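Local coordinates for protein succinate-semialdehyde dehydrogenase (Synechococcus sp., PDB 4ITA) that probably oxidises succinic semialdehyde to succinate with NADP+ as hydride acceptor, as an enzyme of the aldehyde dehydrogenase family, at residues S116-Q121 with A450-L455; A25-K30 with E193-D198; I5-P10 with M71-G76. All coordinates share one frame; numbering follows the deposited sequence.

Contact 1. Residues S116-Q121 with A450-L455. With EDO (1,2-ethanediol), chain B.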
loop_
_atom_site.group_PDB
_atom_site.type_symbol
_atom_site.label_atom_id
_atom_site.label_comp_id
_atom_site.label_asym_id
_atom_site.label_seq_id
_atom_site.Cartn_x
_atom_site.Cartn_y
_atom_site.Cartn_z
ATOM N N SER A 116 -14.089 18.283 -11.277
ATOM C CA SER A 116 -13.686 16.933 -10.909
ATOM C C SER A 116 -12.227 16.951 -10.505
ATOM O O SER A 116 -11.383 17.514 -11.202
ATOM C CB SER A 116 -13.960 15.923 -12.028
ATOM O OG SER A 116 -13.511 16.400 -13.279
ATOM N N TYR A 117 -11.942 16.369 -9.347
ATOM C CA TYR A 117 -10.600 16.434 -8.797
ATOM C C TYR A 117 -10.380 15.356 -7.766
ATOM O O TYR A 117 -11.315 14.662 -7.356
ATOM C CB TYR A 117 -10.322 17.809 -8.169
ATOM C CG TYR A 117 -11.313 18.284 -7.112
ATOM C CD1 TYR A 117 -12.488 18.932 -7.475
ATOM C CD2 TYR A 117 -11.056 18.118 -5.751
ATOM C CE1 TYR A 117 -13.391 19.392 -6.512
ATOM C CE2 TYR A 117 -11.952 18.574 -4.779
ATOM C CZ TYR A 117 -13.117 19.211 -5.166
ATOM O OH TYR A 117 -14.010 19.668 -4.213
ATOM N N VAL A 118 -9.128 15.224 -7.355
ATOM C CA VAL A 118 -8.795 14.425 -6.192
ATOM C C VAL A 118 -8.350 15.381 -5.093
ATOM O O VAL A 118 -7.547 16.293 -5.342
ATOM C CB VAL A 118 -7.670 13.417 -6.505
ATOM C CG1 VAL A 118 -7.286 12.627 -5.259
ATOM C CG2 VAL A 118 -8.097 12.469 -7.633
ATOM N N CYS A 119 -8.892 15.198 -3.894
ATOM C CA CYS A 119 -8.402 15.922 -2.725
ATOM C C CYS A 119 -7.827 14.908 -1.754
ATOM O O CYS A 119 -8.015 13.700 -1.927
ATOM C CB CYS A 119 -9.496 16.785 -2.085
ATOM S SG CYS A 119 -10.887 15.894 -1.394
ATOM N N TYR A 120 -7.102 15.394 -0.756
ATOM C CA TYR A 120 -6.347 14.515 0.116
ATOM C C TYR A 120 -6.702 14.829 1.552
ATOM O O TYR A 120 -6.562 15.960 2.000
ATOM C CB TYR A 120 -4.846 14.654 -0.160
ATOM C CG TYR A 120 -4.510 14.291 -1.588
ATOM C CD1 TYR A 120 -4.332 12.962 -1.961
ATOM C CD2 TYR A 120 -4.419 15.270 -2.576
ATOM C CE1 TYR A 120 -4.049 12.623 -3.274
ATOM C CE2 TYR A 120 -4.145 14.935 -3.892
ATOM C CZ TYR A 120 -3.966 13.610 -4.235
ATOM O OH TYR A 120 -3.688 13.274 -5.548
ATOM N N GLN A 121 -7.202 13.828 2.261
ATOM C CA GLN A 121 -7.663 14.013 3.629
ATOM C C GLN A 121 -7.048 12.942 4.524
ATOM O O GLN A 121 -6.805 11.821 4.085
ATOM C CB GLN A 121 -9.187 13.931 3.668
ATOM C CG GLN A 121 -9.873 15.047 2.885
ATOM C CD GLN A 121 -11.372 15.033 3.084
ATOM O OE1 GLN A 121 -12.013 13.995 2.953
ATOM N NE2 GLN A 121 -11.933 16.180 3.446
ATOM N N ALA A 450 -7.185 9.590 -0.665
ATOM C CA ALA A 450 -7.271 10.294 -1.940
ATOM C C ALA A 450 -8.730 10.190 -2.367
ATOM O O ALA A 450 -9.177 9.145 -2.856
ATOM C CB ALA A 450 -6.343 9.678 -2.974
ATOM N N LYS A 451 -9.470 11.263 -2.116
ATOM C CA LYS A 451 -10.910 11.303 -2.332
ATOM C C LYS A 451 -11.206 11.902 -3.699
ATOM O O LYS A 451 -10.871 13.054 -3.958
ATOM C CB LYS A 451 -11.592 12.118 -1.212
ATOM C CG LYS A 451 -13.093 12.337 -1.425
ATOM C CD LYS A 451 -13.734 13.249 -0.368
ATOM C CE LYS A 451 -14.056 12.504 0.919
ATOM N NZ LYS A 451 -14.521 13.425 2.000
ATOM N N THR A 452 -11.819 11.117 -4.578
ATOM C CA THR A 452 -12.265 11.640 -5.866
ATOM C C THR A 452 -13.568 12.407 -5.695
ATOM O O THR A 452 -14.506 11.931 -5.051
ATOM C CB THR A 452 -12.454 10.512 -6.885
ATOM O OG1 THR A 452 -11.164 10.057 -7.288
ATOM C CG2 THR A 452 -13.200 11.001 -8.121
ATOM N N VAL A 453 -13.608 13.610 -6.257
ATOM C CA VAL A 453 -14.787 14.458 -6.168
ATOM C C VAL A 453 -15.287 14.769 -7.569
ATOM O O VAL A 453 -14.500 15.096 -8.459
ATOM C CB VAL A 453 -14.484 15.778 -5.427
ATOM C CG1 VAL A 453 -15.728 16.657 -5.367
ATOM C CG2 VAL A 453 -13.957 15.494 -4.031
ATOM N N TRP A 454 -16.597 14.649 -7.760
ATOM C CA TRP A 454 -17.226 14.945 -9.044
ATOM C C TRP A 454 -18.443 15.805 -8.758
ATOM O O TRP A 454 -19.334 15.399 -8.021
ATOM C CB TRP A 454 -17.638 13.643 -9.734
ATOM C CG TRP A 454 -18.207 13.786 -11.128
ATOM C CD1 TRP A 454 -17.553 13.560 -12.302
ATOM C CD2 TRP A 454 -19.557 14.132 -11.479
ATOM N NE1 TRP A 454 -18.405 13.763 -13.365
ATOM C CE2 TRP A 454 -19.639 14.113 -12.888
ATOM C CE3 TRP A 454 -20.702 14.458 -10.740
ATOM C CZ2 TRP A 454 -20.819 14.414 -13.573
ATOM C CZ3 TRP A 454 -21.876 14.759 -11.425
ATOM C CH2 TRP A 454 -21.923 14.732 -12.826
ATOM N N LEU A 455 -18.465 17.004 -9.323
ATOM C CA LEU A 455 -19.551 17.945 -9.095
ATOM C C LEU A 455 -20.193 18.290 -10.430
ATOM O O LEU A 455 -19.522 18.801 -11.327
ATOM C CB LEU A 455 -18.994 19.199 -8.423
ATOM C CG LEU A 455 -19.806 20.496 -8.341
ATOM C CD1 LEU A 455 -20.952 20.336 -7.389
ATOM C CD2 LEU A 455 -18.913 21.660 -7.908
HETATM C C1 EDO B . -10.350 8.232 -5.433
HETATM O O1 EDO B . -8.969 8.447 -5.154
HETATM C C2 EDO B . -11.039 7.073 -4.734
HETATM O O2 EDO B . -12.296 6.753 -5.317
#
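Val453 lies over one face of the Tyr117 ring, its CB 3.8 Å from the ring centroid and 15° off the normal, a CH-pi contact. The methyls flank it, CG1 against CZ and OH, CG2 3.8 Å from CE2 of Tyr117. The ring comes to lie there because CG of Tyr117 sits between the backbone N and the carbonyl carbon (chi1 54°), which swings the phenol across to the Val453 side chain, the two lying side by side. With an alanine here, Val453 would probably lose the aromatic surface it rests on, and a gap is likely to open beside Ile405 of the second subunit, which also packs on Tyr117. The Tyr120 ring meets Ala450 CB obliquely through CE1, while its OH bonds to Glu107. Between these rings, which project from opposite faces of the sheet, the backbones form an antiparallel ladder, their axes 4.6 Å apart at closest approach. Tyr117 with Val453 and Cys119 with Lys451 are the hydrogen-bonded pairs; the bond from Val453 N to Tyr117 O measures 2.8 Å and is nearly straight, 170° at the hydrogen. This pairing belongs to the antiparallel arm through which aldehyde dehydrogenases associate: residues Thr452 to Leu455 continue the sheet by parallel pairing with a strand of the second subunit. On the face carrying Tyr117 and Val453, Cys119 SG touches Lys451 CB at 3.8 Å. Lys451, bent at chi3, brings NZ to Gln121 OE1 at 2.7 Å. The same ammonium bonds to the carbonyl oxygens of Ile405 and Leu408 of the second subunit, whereas Gln121 NE2 bonds to Gln406 O of that chain.

Contact 2. Residues A25-K30 with E193-D198. With EDO (1,2-ethanediol), chain N.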
loop_
_atom_site.group_PDB
_atom_site.type_symbol
_atom_site.label_atom_id
_atom_site.label_comp_id
_atom_site.label_asym_id
_atom_site.label_seq_id
_atom_site.Cartn_x
_atom_site.Cartn_y
_atom_site.Cartn_z
ATOM N N ALA A 25 -5.818 -1.434 29.317
ATOM C CA ALA A 25 -6.747 -0.347 29.615
ATOM C C ALA A 25 -6.111 1.023 29.355
ATOM O O ALA A 25 -6.762 1.940 28.833
ATOM C CB ALA A 25 -7.241 -0.446 31.055
ATOM N N GLU A 26 -4.835 1.165 29.713
ATOM C CA GLU A 26 -4.119 2.414 29.468
ATOM C C GLU A 26 -3.917 2.661 27.972
ATOM O O GLU A 26 -4.023 3.804 27.508
ATOM C CB GLU A 26 -2.788 2.417 30.222
ATOM C CG GLU A 26 -3.000 2.506 31.729
ATOM C CD GLU A 26 -1.738 2.353 32.547
ATOM O OE1 GLU A 26 -0.818 1.611 32.144
ATOM O OE2 GLU A 26 -1.671 2.978 33.626
ATOM N N ILE A 27 -3.638 1.598 27.218
ATOM C CA ILE A 27 -3.529 1.711 25.765
ATOM C C ILE A 27 -4.864 2.170 25.183
ATOM O O ILE A 27 -4.910 3.089 24.357
ATOM C CB ILE A 27 -3.102 0.376 25.128
ATOM C CG1 ILE A 27 -1.668 0.036 25.528
ATOM C CG2 ILE A 27 -3.227 0.429 23.606
ATOM C CD1 ILE A 27 -1.270 -1.382 25.181
ATOM N N ASP A 28 -5.949 1.551 25.634
ATOM C CA ASP A 28 -7.284 1.922 25.191
ATOM C C ASP A 28 -7.581 3.398 25.446
ATOM O O ASP A 28 -8.134 4.080 24.583
ATOM C CB ASP A 28 -8.331 1.044 25.880
ATOM C CG ASP A 28 -9.722 1.298 25.362
ATOM O OD1 ASP A 28 -10.039 0.783 24.272
ATOM O OD2 ASP A 28 -10.489 2.016 26.042
ATOM N N ALA A 29 -7.195 3.890 26.621
ATOM C CA ALA A 29 -7.423 5.289 26.962
ATOM C C ALA A 29 -6.651 6.206 26.028
ATOM O O ALA A 29 -7.162 7.253 25.621
ATOM C CB ALA A 29 -7.031 5.548 28.403
ATOM N N LYS A 30 -5.419 5.830 25.701
ATOM C CA LYS A 30 -4.634 6.632 24.766
ATOM C C LYS A 30 -5.248 6.650 23.373
ATOM O O LYS A 30 -5.231 7.680 22.707
ATOM C CB LYS A 30 -3.174 6.183 24.753
ATOM C CG LYS A 30 -2.484 6.494 26.085
ATOM C CD LYS A 30 -0.987 6.610 25.954
ATOM C CE LYS A 30 -0.338 6.882 27.302
ATOM N NZ LYS A 30 -0.003 8.325 27.496
ATOM N N GLU A 193 -0.618 -5.969 18.857
ATOM C CA GLU A 193 -1.818 -6.549 18.264
ATOM C C GLU A 193 -3.096 -5.814 18.705
ATOM O O GLU A 193 -3.979 -5.547 17.883
ATOM C CB GLU A 193 -1.894 -8.053 18.572
ATOM C CG GLU A 193 -3.172 -8.734 18.088
ATOM C CD GLU A 193 -3.115 -10.251 18.175
ATOM O OE1 GLU A 193 -2.022 -10.809 18.390
ATOM O OE2 GLU A 193 -4.173 -10.873 18.002
ATOM N N GLN A 194 -3.198 -5.484 19.992
ATOM C CA GLN A 194 -4.352 -4.721 20.473
ATOM C C GLN A 194 -4.519 -3.418 19.696
ATOM O O GLN A 194 -5.629 -3.034 19.326
ATOM C CB GLN A 194 -4.205 -4.389 21.958
ATOM C CG GLN A 194 -5.333 -3.508 22.486
ATOM C CD GLN A 194 -5.107 -3.031 23.901
ATOM O OE1 GLN A 194 -4.195 -3.490 24.584
ATOM N NE2 GLN A 194 -5.929 -2.087 24.343
ATOM N N VAL A 195 -3.405 -2.740 19.442
ATOM C CA VAL A 195 -3.450 -1.466 18.737
ATOM C C VAL A 195 -3.929 -1.656 17.292
ATOM O O VAL A 195 -4.840 -0.966 16.835
ATOM C CB VAL A 195 -2.099 -0.755 18.793
ATOM C CG1 VAL A 195 -2.213 0.619 18.152
ATOM C CG2 VAL A 195 -1.649 -0.603 20.239
ATOM N N ILE A 196 -3.337 -2.610 16.581
ATOM C CA ILE A 196 -3.741 -2.877 15.197
ATOM C C ILE A 196 -5.217 -3.266 15.085
ATOM O O ILE A 196 -5.899 -2.892 14.120
ATOM C CB ILE A 196 -2.877 -3.997 14.573
ATOM C CG1 ILE A 196 -1.412 -3.571 14.507
ATOM C CG2 ILE A 196 -3.402 -4.393 13.184
ATOM C CD1 ILE A 196 -0.464 -4.704 14.189
ATOM N N LYS A 197 -5.710 -4.011 16.073
ATOM C CA LYS A 197 -7.093 -4.484 16.045
ATOM C C LYS A 197 -8.102 -3.450 16.527
ATOM O O LYS A 197 -9.313 -3.662 16.403
ATOM C CB LYS A 197 -7.246 -5.767 16.874
ATOM C CG LYS A 197 -6.686 -6.990 16.172
ATOM C CD LYS A 197 -6.893 -8.252 16.986
ATOM C CE LYS A 197 -6.605 -9.481 16.147
ATOM N NZ LYS A 197 -6.722 -10.726 16.955
ATOM N N ASP A 198 -7.632 -2.333 17.077
ATOM C CA ASP A 198 -8.558 -1.325 17.583
ATOM C C ASP A 198 -9.234 -0.629 16.407
ATOM O O ASP A 198 -8.562 -0.205 15.472
ATOM C CB ASP A 198 -7.830 -0.309 18.449
ATOM C CG ASP A 198 -8.788 0.633 19.150
ATOM O OD1 ASP A 198 -9.239 1.608 18.517
ATOM O OD2 ASP A 198 -9.105 0.378 20.330
HETATM C C1 EDO N . -4.511 -7.242 25.171
HETATM O O1 EDO N . -5.588 -6.399 24.762
HETATM C C2 EDO N . -4.494 -8.472 24.271
HETATM O O2 EDO N . -4.219 -8.125 22.902
HETATM O O HOH W 1 -8.178 -0.745 22.750
#
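Ile27 meets Gln194 and Val195 where the helix of residues 24-41 packs beside the short helix 192-197 of the Rossmann-type cofactor-binding domain. The two helical segments run at 35° to each other, and their axes come no closer than 10.7 Å, so side chains span the gap. Ile27 places CG2 anti to its backbone N and CG1 anti to the carbonyl carbon (chi1 -68°), so that CG2 meets both Val195 and the Gln194 amide nitrogen while CD1 reaches the amide oxygen. CG2 touches Val195 CG2 at 3.9 Å, the two side chains crossing at about a right angle, and CD1 lies 3.7 Å from Gln194 OE1. Gln194 is fully extended through CG and CD, and this straight chain carries its amide across to the Ile27 side chain. Its NE2 lies 3.8 Å from Ile27 CB, and the same nitrogen donates to Pro24 O, one turn before Ile27. On the amide's other end, OE1 accepts a weak bond from a 1,2-ethanediol molecule, probably a crystallisation additive.

The carboxylates of Asp28 and Asp198 approach with planes 57° apart, and OD1 of Asp28 stands 4.1 Å from OD2 of Asp198. This pairing of like charges is probably offset by Arg200, whose NH2 forms salt bridges with those same two oxygens and is likely to favour the ionised state of both acids. A water completes the link: it donates to Asp28 OD1 and to Asp198 OD2, 2.8 Å in each case, and accepts from Gln194 NE2 at 3.1 Å.

Contact 3. Residues I5-P10 with M71-G76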
loop_
_atom_site.group_PDB
_atom_site.type_symbol
_atom_site.label_atom_id
_atom_site.label_comp_id
_atom_site.label_asym_id
_atom_site.label_seq_id
_atom_site.Cartn_x
_atom_site.Cartn_y
_atom_site.Cartn_z
ATOM N N ILE A 5 11.184 -3.013 29.107
ATOM C CA ILE A 5 11.407 -1.641 28.668
ATOM C C ILE A 5 12.373 -0.948 29.620
ATOM O O ILE A 5 12.055 -0.695 30.783
ATOM C CB ILE A 5 10.089 -0.855 28.598
ATOM C CG1 ILE A 5 9.092 -1.576 27.687
ATOM C CG2 ILE A 5 10.348 0.571 28.120
ATOM C CD1 ILE A 5 7.694 -1.007 27.752
ATOM N N ALA A 6 13.564 -0.646 29.125
ATOM C CA ALA A 6 14.624 -0.153 29.983
ATOM C C ALA A 6 15.727 0.530 29.197
ATOM O O ALA A 6 15.981 0.208 28.030
ATOM C CB ALA A 6 15.208 -1.303 30.805
ATOM N N THR A 7 16.372 1.491 29.845
ATOM C CA THR A 7 17.631 2.023 29.348
ATOM C C THR A 7 18.749 1.149 29.889
ATOM O O THR A 7 18.961 1.090 31.103
ATOM C CB THR A 7 17.870 3.472 29.806
ATOM O OG1 THR A 7 16.796 4.310 29.359
ATOM C CG2 THR A 7 19.201 4.006 29.261
ATOM N N ILE A 8 19.433 0.450 28.991
ATOM C CA ILE A 8 20.634 -0.290 29.341
ATOM C C ILE A 8 21.766 0.244 28.479
ATOM O O ILE A 8 21.752 0.087 27.255
ATOM C CB ILE A 8 20.464 -1.797 29.126
ATOM C CG1 ILE A 8 19.281 -2.314 29.947
ATOM C CG2 ILE A 8 21.745 -2.532 29.510
ATOM C CD1 ILE A 8 18.929 -3.769 29.693
ATOM N N ASN A 9 22.723 0.910 29.114
ATOM C CA ASN A 9 23.823 1.558 28.405
ATOM C C ASN A 9 24.739 0.515 27.764
ATOM O O ASN A 9 25.394 -0.244 28.470
ATOM C CB ASN A 9 24.610 2.434 29.383
ATOM C CG ASN A 9 25.605 3.347 28.694
ATOM O OD1 ASN A 9 26.157 3.012 27.647
ATOM N ND2 ASN A 9 25.847 4.509 29.287
ATOM N N PRO A 10 24.795 0.475 26.420
ATOM C CA PRO A 10 25.574 -0.578 25.755
ATOM C C PRO A 10 27.086 -0.396 25.865
ATOM O O PRO A 10 27.819 -1.335 25.563
ATOM C CB PRO A 10 25.130 -0.465 24.292
ATOM C CG PRO A 10 24.774 0.977 24.130
ATOM C CD PRO A 10 24.124 1.360 25.448
ATOM N N MET A 71 20.393 9.526 22.811
ATOM C CA MET A 71 20.568 8.464 21.812
ATOM C C MET A 71 21.801 7.622 22.114
ATOM O O MET A 71 21.738 6.391 22.155
ATOM C CB MET A 71 20.678 9.042 20.392
ATOM C CG MET A 71 19.446 9.814 19.890
ATOM S SD MET A 71 19.564 10.347 18.150
ATOM C CE MET A 71 19.281 12.122 18.314
ATOM N N THR A 72 22.934 8.286 22.313
ATOM C CA THR A 72 24.188 7.594 22.598
ATOM C C THR A 72 24.108 6.758 23.870
ATOM O O THR A 72 24.556 5.613 23.895
ATOM C CB THR A 72 25.339 8.605 22.691
ATOM O OG1 THR A 72 25.479 9.260 21.426
ATOM C CG2 THR A 72 26.651 7.917 23.059
ATOM N N THR A 73 23.521 7.319 24.921
ATOM C CA THR A 73 23.392 6.601 26.178
ATOM C C THR A 73 22.566 5.329 26.020
ATOM O O THR A 73 22.921 4.278 26.552
ATOM C CB THR A 73 22.740 7.489 27.246
ATOM O OG1 THR A 73 23.585 8.618 27.492
ATOM C CG2 THR A 73 22.517 6.722 28.544
ATOM N N GLU A 74 21.458 5.419 25.290
ATOM C CA GLU A 74 20.559 4.275 25.180
ATOM C C GLU A 74 20.997 3.217 24.176
ATOM O O GLU A 74 20.813 2.028 24.421
ATOM C CB GLU A 74 19.127 4.719 24.860
ATOM C CG GLU A 74 18.471 5.528 25.967
ATOM C CD GLU A 74 16.961 5.548 25.857
ATOM O OE1 GLU A 74 16.443 6.012 24.813
ATOM O OE2 GLU A 74 16.299 5.098 26.820
ATOM N N MET A 75 21.555 3.632 23.040
ATOM C CA MET A 75 21.802 2.666 21.973
ATOM C C MET A 75 23.197 2.696 21.345
ATOM O O MET A 75 23.465 1.948 20.409
ATOM C CB MET A 75 20.678 2.692 20.930
ATOM C CG MET A 75 20.324 4.073 20.377
ATOM S SD MET A 75 21.588 4.827 19.292
ATOM C CE MET A 75 21.676 3.591 17.974
ATOM N N GLY A 76 24.076 3.551 21.862
ATOM C CA GLY A 76 25.506 3.421 21.605
ATOM C C GLY A 76 26.099 4.030 20.345
ATOM O O GLY A 76 27.304 3.909 20.118
HETATM O O HOH W 2 18.940 1.108 26.344
HETATM O O HOH W 3 26.552 4.442 25.425
#
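Glu74 OE2 accepts a 2.7 Å hydrogen bond from Thr7 OG1 through its anti lone pair, the one directed away from OE1. Gln163 N donates to the same oxygen and Cys164 N to OE1, so the carboxylate lies at the start of helix 162-175, where the helix dipole would probably favour its negative charge. Thr7 OG1 is also hydrogen-bonded to Gln163 NE2, a second partner that limits rotation of the hydroxyl. Although the CB of Glu74 points away from the N-terminal segment, the chain beyond CG is extended (chi2 -160°) and carries OE2 back to Thr7. The two side chains cross at about a right angle, with Thr7 CG2 against Glu74 CG at 3.7 Å.

Farther along, the chain runs past the end of the helix. Asn9 CA makes a CA-H...O contact with Thr73 O at 3.4 Å, and Pro10 CD lies 3.3 Å from that oxygen. No conventional donor satisfies this buried carbonyl in the model. Pro10 CG also rests 3.5 Å from Gly76 N. Gly76 leaves the helix with positive phi (85°), and a CB at this position would collide with Pro10 CG. Two waters bridge the segments: one lies 2.8 Å from both Ile8 N, which donates to it, and Glu74 O, and another donates to Asn9 OD1 and Thr72 O. Asn9 OD1 is also bonded to Thr11 N. Strand 6-8, paired antiparallel with strand 15-18, runs at 90° to the last turn of helix 64-75, while helix 162-175 meets both Thr7 and Glu74 through Pro162.

How the contacts relate
From the N terminus, contact 3 closes first, returning residues 71-76 to strand 6-8 after an excursion that is largely helical. Contact 2 opens within that loop, at residues 25-30, and closes only at 193-198, so the two cross; their centres are about 26 Å apart and their nearest atoms about 9 Å. Contact 1 opens at 116-121, inside the span of contact 2, and closes 329 residues later near the C terminus, crossing contact 2 but following contact 3 in series. Contact 3 ties strand 6-8 to the end of helix 64-75, and contact 2 ties helix 24-41 to helix 192-197. Contact 1, about 46 Å from contact 3 between centres, joins the C-terminal strand to strand 115-129 at the subunit interface.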